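Local structure of glycosyltransferase (Streptomyces viridochromogenes, 2IV3) at residues Lys175-Ala180 against Asp204-Arg209. The protein probably transfers a sugar from a nucleotide-activated donor to an acceptor as a GT-B-fold glycosyltransferase, and binds UDP. Numbering follows the deposited sequence.
Sequences KGALEA and DEITRR. With UDP (uridine-5'-diphosphate), chain E.
Ala177 and Leu178, in the first turn of helix 177-187, rest on Ile206 of helix 200-209, and no hydrogen bond joins the two segments. Just ahead of that turn, Lys175 bends at chi2 and chi3 to bring NZ 3.6 Å from UDP O3A, the oxygen bridging the two phosphates, while NZ also forms a salt bridge to Glu252. Gly176 follows as N-cap, its O taking the first helical bond from Ala180 N. Ala177 CB then meets Ile206 CD1 at 3.8 Å. Leu178 touches Glu205, Ile206 and Arg209: its CA lies 3.7 Å from Ile206 CG1, and its backbone N is hydrogen-bonded to Tyr202 OH. With CG anti to the backbone N (chi1 164°), the leucine fork reaches the ends of Glu205 and Arg209. CD2 lies 4.1 Å from Glu205 OE1, and both methyls approach Arg209 NH1, CD1 the nearer at 3.9 Å, the arginine crossing the leucine nearly at right angles. The two helices pack here within the C-terminal Rossmann-like half of the GT-B fold: each follows a strand of its parallel sheet, 165-168 and 191-194 respectively, and Phe167 of strand 165-168 touches Lys175, Ala177 and Ala180.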
ATOM      1  N   LYS A 175       1.678  -9.638  -7.579  1.00 38.46           N
ATOM      2  CA  LYS A 175       2.747 -10.629  -7.353  1.00 38.30           C
ATOM      3  C   LYS A 175       2.646 -11.664  -8.448  1.00 38.82           C
ATOM      4  O   LYS A 175       3.563 -12.478  -8.654  1.00 39.45           O
ATOM      5  CB  LYS A 175       2.654 -11.304  -5.973  1.00 38.38           C
ATOM      6  CG  LYS A 175       2.657 -10.368  -4.707  1.00 36.66           C
ATOM      7  CD  LYS A 175       3.889  -9.492  -4.590  1.00 36.58           C
ATOM      8  CE  LYS A 175       5.202 -10.305  -4.695  1.00 37.45           C
ATOM      9  NZ  LYS A 175       6.364  -9.378  -5.005  1.00 42.15           N
ATOM     10  N   GLY A 176       1.516 -11.619  -9.144  1.00 38.26           N
ATOM     11  CA  GLY A 176       1.248 -12.482 -10.274  1.00 38.14           C
ATOM     12  C   GLY A 176       1.054 -13.949  -9.969  1.00 37.05           C
ATOM     13  O   GLY A 176       1.484 -14.805 -10.735  1.00 37.16           O
ATOM     14  N   ALA A 177       0.425 -14.248  -8.847  1.00 36.53           N
ATOM     15  CA  ALA A 177       0.059 -15.636  -8.560  1.00 36.64           C
ATOM     16  C   ALA A 177      -0.653 -16.284  -9.750  1.00 36.42           C
ATOM     17  O   ALA A 177      -0.340 -17.416 -10.101  1.00 37.21           O
ATOM     18  CB  ALA A 177      -0.783 -15.730  -7.304  1.00 36.08           C
ATOM     19  N   LEU A 178      -1.601 -15.558 -10.360  1.00 36.54           N
ATOM     20  CA  LEU A 178      -2.437 -16.040 -11.456  1.00 35.60           C
ATOM     21  C   LEU A 178      -1.583 -16.480 -12.634  1.00 35.95           C
ATOM     22  O   LEU A 178      -1.798 -17.562 -13.231  1.00 33.72           O
ATOM     23  CB  LEU A 178      -3.401 -14.931 -11.896  1.00 36.13           C
ATOM     24  CG  LEU A 178      -4.144 -15.005 -13.251  1.00 35.35           C
ATOM     25  CD1 LEU A 178      -5.161 -16.116 -13.269  1.00 36.50           C
ATOM     26  CD2 LEU A 178      -4.824 -13.705 -13.542  1.00 35.44           C
ATOM     27  N   GLU A 179      -0.608 -15.615 -12.932  1.00 35.84           N
ATOM     28  CA  GLU A 179       0.293 -15.749 -14.070  1.00 36.78           C
ATOM     29  C   GLU A 179       1.251 -16.933 -13.861  1.00 37.50           C
ATOM     30  O   GLU A 179       1.503 -17.730 -14.806  1.00 37.00           O
ATOM     31  CB  GLU A 179       1.084 -14.439 -14.257  1.00 37.04           C
ATOM     32  CG  GLU A 179       0.352 -13.382 -15.066  1.00 37.70           C
ATOM     33  CD  GLU A 179      -0.714 -12.589 -14.289  1.00 41.40           C
ATOM     34  OE1 GLU A 179      -0.646 -12.531 -13.024  1.00 41.47           O
ATOM     35  OE2 GLU A 179      -1.615 -12.007 -14.965  1.00 40.81           O
ATOM     36  N   ALA A 180       1.777 -17.041 -12.630  1.00 37.02           N
ATOM     37  CA  ALA A 180       2.513 -18.227 -12.222  1.00 37.50           C
ATOM     38  C   ALA A 180       1.660 -19.503 -12.440  1.00 37.29           C
ATOM     39  O   ALA A 180       2.133 -20.485 -13.012  1.00 37.34           O
ATOM     40  CB  ALA A 180       2.983 -18.114 -10.764  1.00 37.30           C
ATOM     41  N   ASP A 204     -10.103 -17.070  -5.872  1.00 38.06           N
ATOM     42  CA  ASP A 204     -11.151 -17.807  -6.611  1.00 38.84           C
ATOM     43  C   ASP A 204     -10.958 -17.753  -8.128  1.00 38.87           C
ATOM     44  O   ASP A 204     -11.331 -18.691  -8.831  1.00 37.47           O
ATOM     45  CB  ASP A 204     -12.555 -17.296  -6.291  1.00 38.76           C
ATOM     46  CG  ASP A 204     -12.994 -17.625  -4.882  1.00 40.71           C
ATOM     47  OD1 ASP A 204     -12.099 -17.793  -4.013  1.00 41.86           O
ATOM     48  OD2 ASP A 204     -14.238 -17.701  -4.642  1.00 41.14           O
ATOM     49  N   GLU A 205     -10.353 -16.665  -8.624  1.00 39.24           N
ATOM     50  CA  GLU A 205     -10.133 -16.540 -10.071  1.00 40.15           C
ATOM     51  C   GLU A 205      -9.091 -17.566 -10.570  1.00 40.05           C
ATOM     52  O   GLU A 205      -9.369 -18.302 -11.542  1.00 40.54           O
ATOM     53  CB  GLU A 205      -9.805 -15.103 -10.494  1.00 39.58           C
ATOM     54  CG  GLU A 205      -9.978 -14.880 -11.989  1.00 41.20           C
ATOM     55  CD  GLU A 205      -9.307 -13.614 -12.549  1.00 41.76           C
ATOM     56  OE1 GLU A 205      -8.492 -12.945 -11.863  1.00 42.51           O
ATOM     57  OE2 GLU A 205      -9.598 -13.307 -13.728  1.00 44.69           O
ATOM     58  N   ILE A 206      -7.937 -17.621  -9.887  1.00 39.39           N
ATOM     59  CA  ILE A 206      -6.917 -18.669 -10.025  1.00 39.03           C
ATOM     60  C   ILE A 206      -7.493 -20.087  -9.988  1.00 39.54           C
ATOM     61  O   ILE A 206      -7.374 -20.825 -10.963  1.00 39.19           O
ATOM     62  CB  ILE A 206      -5.820 -18.566  -8.910  1.00 39.36           C
ATOM     63  CG1 ILE A 206      -4.913 -17.349  -9.115  1.00 38.93           C
ATOM     64  CG2 ILE A 206      -4.919 -19.805  -8.894  1.00 38.55           C
ATOM     65  CD1 ILE A 206      -4.337 -16.818  -7.841  1.00 39.08           C
ATOM     66  N   THR A 207      -8.110 -20.472  -8.868  1.00 40.05           N
ATOM     67  CA  THR A 207      -8.662 -21.830  -8.732  1.00 40.76           C
ATOM     68  C   THR A 207      -9.667 -22.173  -9.843  1.00 40.83           C
ATOM     69  O   THR A 207      -9.761 -23.327 -10.246  1.00 41.22           O
ATOM     70  CB  THR A 207      -9.276 -22.128  -7.321  1.00 40.83           C
ATOM     71  OG1 THR A 207     -10.364 -21.234  -7.060  1.00 42.09           O
ATOM     72  CG2 THR A 207      -8.220 -22.010  -6.200  1.00 39.45           C
ATOM     73  N   ARG A 208     -10.380 -21.171 -10.356  1.00 40.74           N
ATOM     74  CA  ARG A 208     -11.340 -21.393 -11.437  1.00 41.09           C
ATOM     75  C   ARG A 208     -10.656 -21.703 -12.770  1.00 40.77           C
ATOM     76  O   ARG A 208     -11.092 -22.605 -13.496  1.00 40.27           O
ATOM     77  CB  ARG A 208     -12.314 -20.205 -11.605  1.00 40.81           C
ATOM     78  CG  ARG A 208     -13.454 -20.487 -12.631  1.00 42.19           C
ATOM     79  CD  ARG A 208     -14.229 -19.232 -13.096  1.00 42.41           C
ATOM     80  NE  ARG A 208     -13.392 -18.042 -13.363  1.00 44.42           N
ATOM     81  CZ  ARG A 208     -12.667 -17.833 -14.468  1.00 45.20           C
ATOM     82  NH1 ARG A 208     -12.620 -18.737 -15.441  1.00 45.48           N
ATOM     83  NH2 ARG A 208     -11.967 -16.712 -14.598  1.00 46.71           N
ATOM     84  N   ARG A 209      -9.600 -20.951 -13.090  1.00 40.49           N
ATOM     85  CA  ARG A 209      -8.961 -21.082 -14.393  1.00 40.58           C
ATOM     86  C   ARG A 209      -7.949 -22.209 -14.398  1.00 40.16           C
ATOM     87  O   ARG A 209      -7.694 -22.812 -15.445  1.00 40.51           O
ATOM     88  CB  ARG A 209      -8.249 -19.788 -14.793  1.00 40.44           C
ATOM     89  CG  ARG A 209      -9.140 -18.594 -15.083  1.00 41.58           C
ATOM     90  CD  ARG A 209      -8.321 -17.362 -15.509  1.00 42.06           C
ATOM     91  NE  ARG A 209      -7.527 -17.608 -16.729  1.00 45.22           N
ATOM     92  CZ  ARG A 209      -6.705 -16.723 -17.310  1.00 44.10           C
ATOM     93  NH1 ARG A 209      -6.562 -15.495 -16.814  1.00 42.69           N
ATOM     94  NH2 ARG A 209      -6.035 -17.071 -18.409  1.00 42.64           N
TER
HETATM   95  N1  UDP E1353       6.844 -16.066   2.719  1.00 38.45           N
HETATM   96  C2  UDP E1353       6.759 -17.036   3.733  1.00 37.25           C
HETATM   97  N3  UDP E1353       5.716 -17.899   3.731  1.00 39.11           N
HETATM   98  C4  UDP E1353       4.776 -17.839   2.784  1.00 38.15           C
HETATM   99  C5  UDP E1353       4.831 -16.900   1.774  1.00 39.47           C
HETATM  100  C6  UDP E1353       5.899 -16.000   1.774  1.00 37.44           C
HETATM  101  O2  UDP E1353       7.642 -17.091   4.624  1.00 35.69           O
HETATM  102  O4  UDP E1353       3.855 -18.637   2.783  1.00 38.51           O
HETATM  103  C1' UDP E1353       7.964 -15.100   2.716  1.00 39.53           C
HETATM  104  C2' UDP E1353       9.011 -15.264   1.610  1.00 40.61           C
HETATM  105  O2' UDP E1353      10.029 -16.226   1.845  1.00 43.72           O
HETATM  106  C3' UDP E1353       9.664 -13.899   1.594  1.00 42.79           C
HETATM  107  C4' UDP E1353       8.465 -12.990   1.843  1.00 43.41           C
HETATM  108  O4' UDP E1353       7.423 -13.811   2.429  1.00 41.19           O
HETATM  109  O3' UDP E1353      10.632 -13.833   2.644  1.00 40.76           O
HETATM  110  C5' UDP E1353       7.953 -12.508   0.503  1.00 44.07           C
HETATM  111  O5' UDP E1353       8.560 -11.262   0.280  1.00 44.48           O
HETATM  112  PA  UDP E1353       8.781 -10.682  -1.207  1.00 49.29           P
HETATM  113  O1A UDP E1353       9.718  -9.434  -1.191  1.00 45.67           O
HETATM  114  O2A UDP E1353       9.272 -11.718  -2.229  1.00 46.51           O
HETATM  115  O3A UDP E1353       7.315 -10.207  -1.650  1.00 49.17           O
HETATM  116  PB  UDP E1353       6.565  -8.972  -0.913  1.00 55.26           P
HETATM  117  O1B UDP E1353       6.715  -7.677  -1.748  1.00 53.44           O
HETATM  118  O2B UDP E1353       7.240  -8.770   0.576  1.00 53.82           O
HETATM  119  O3B UDP E1353       5.103  -9.357  -0.695  1.00 51.92           O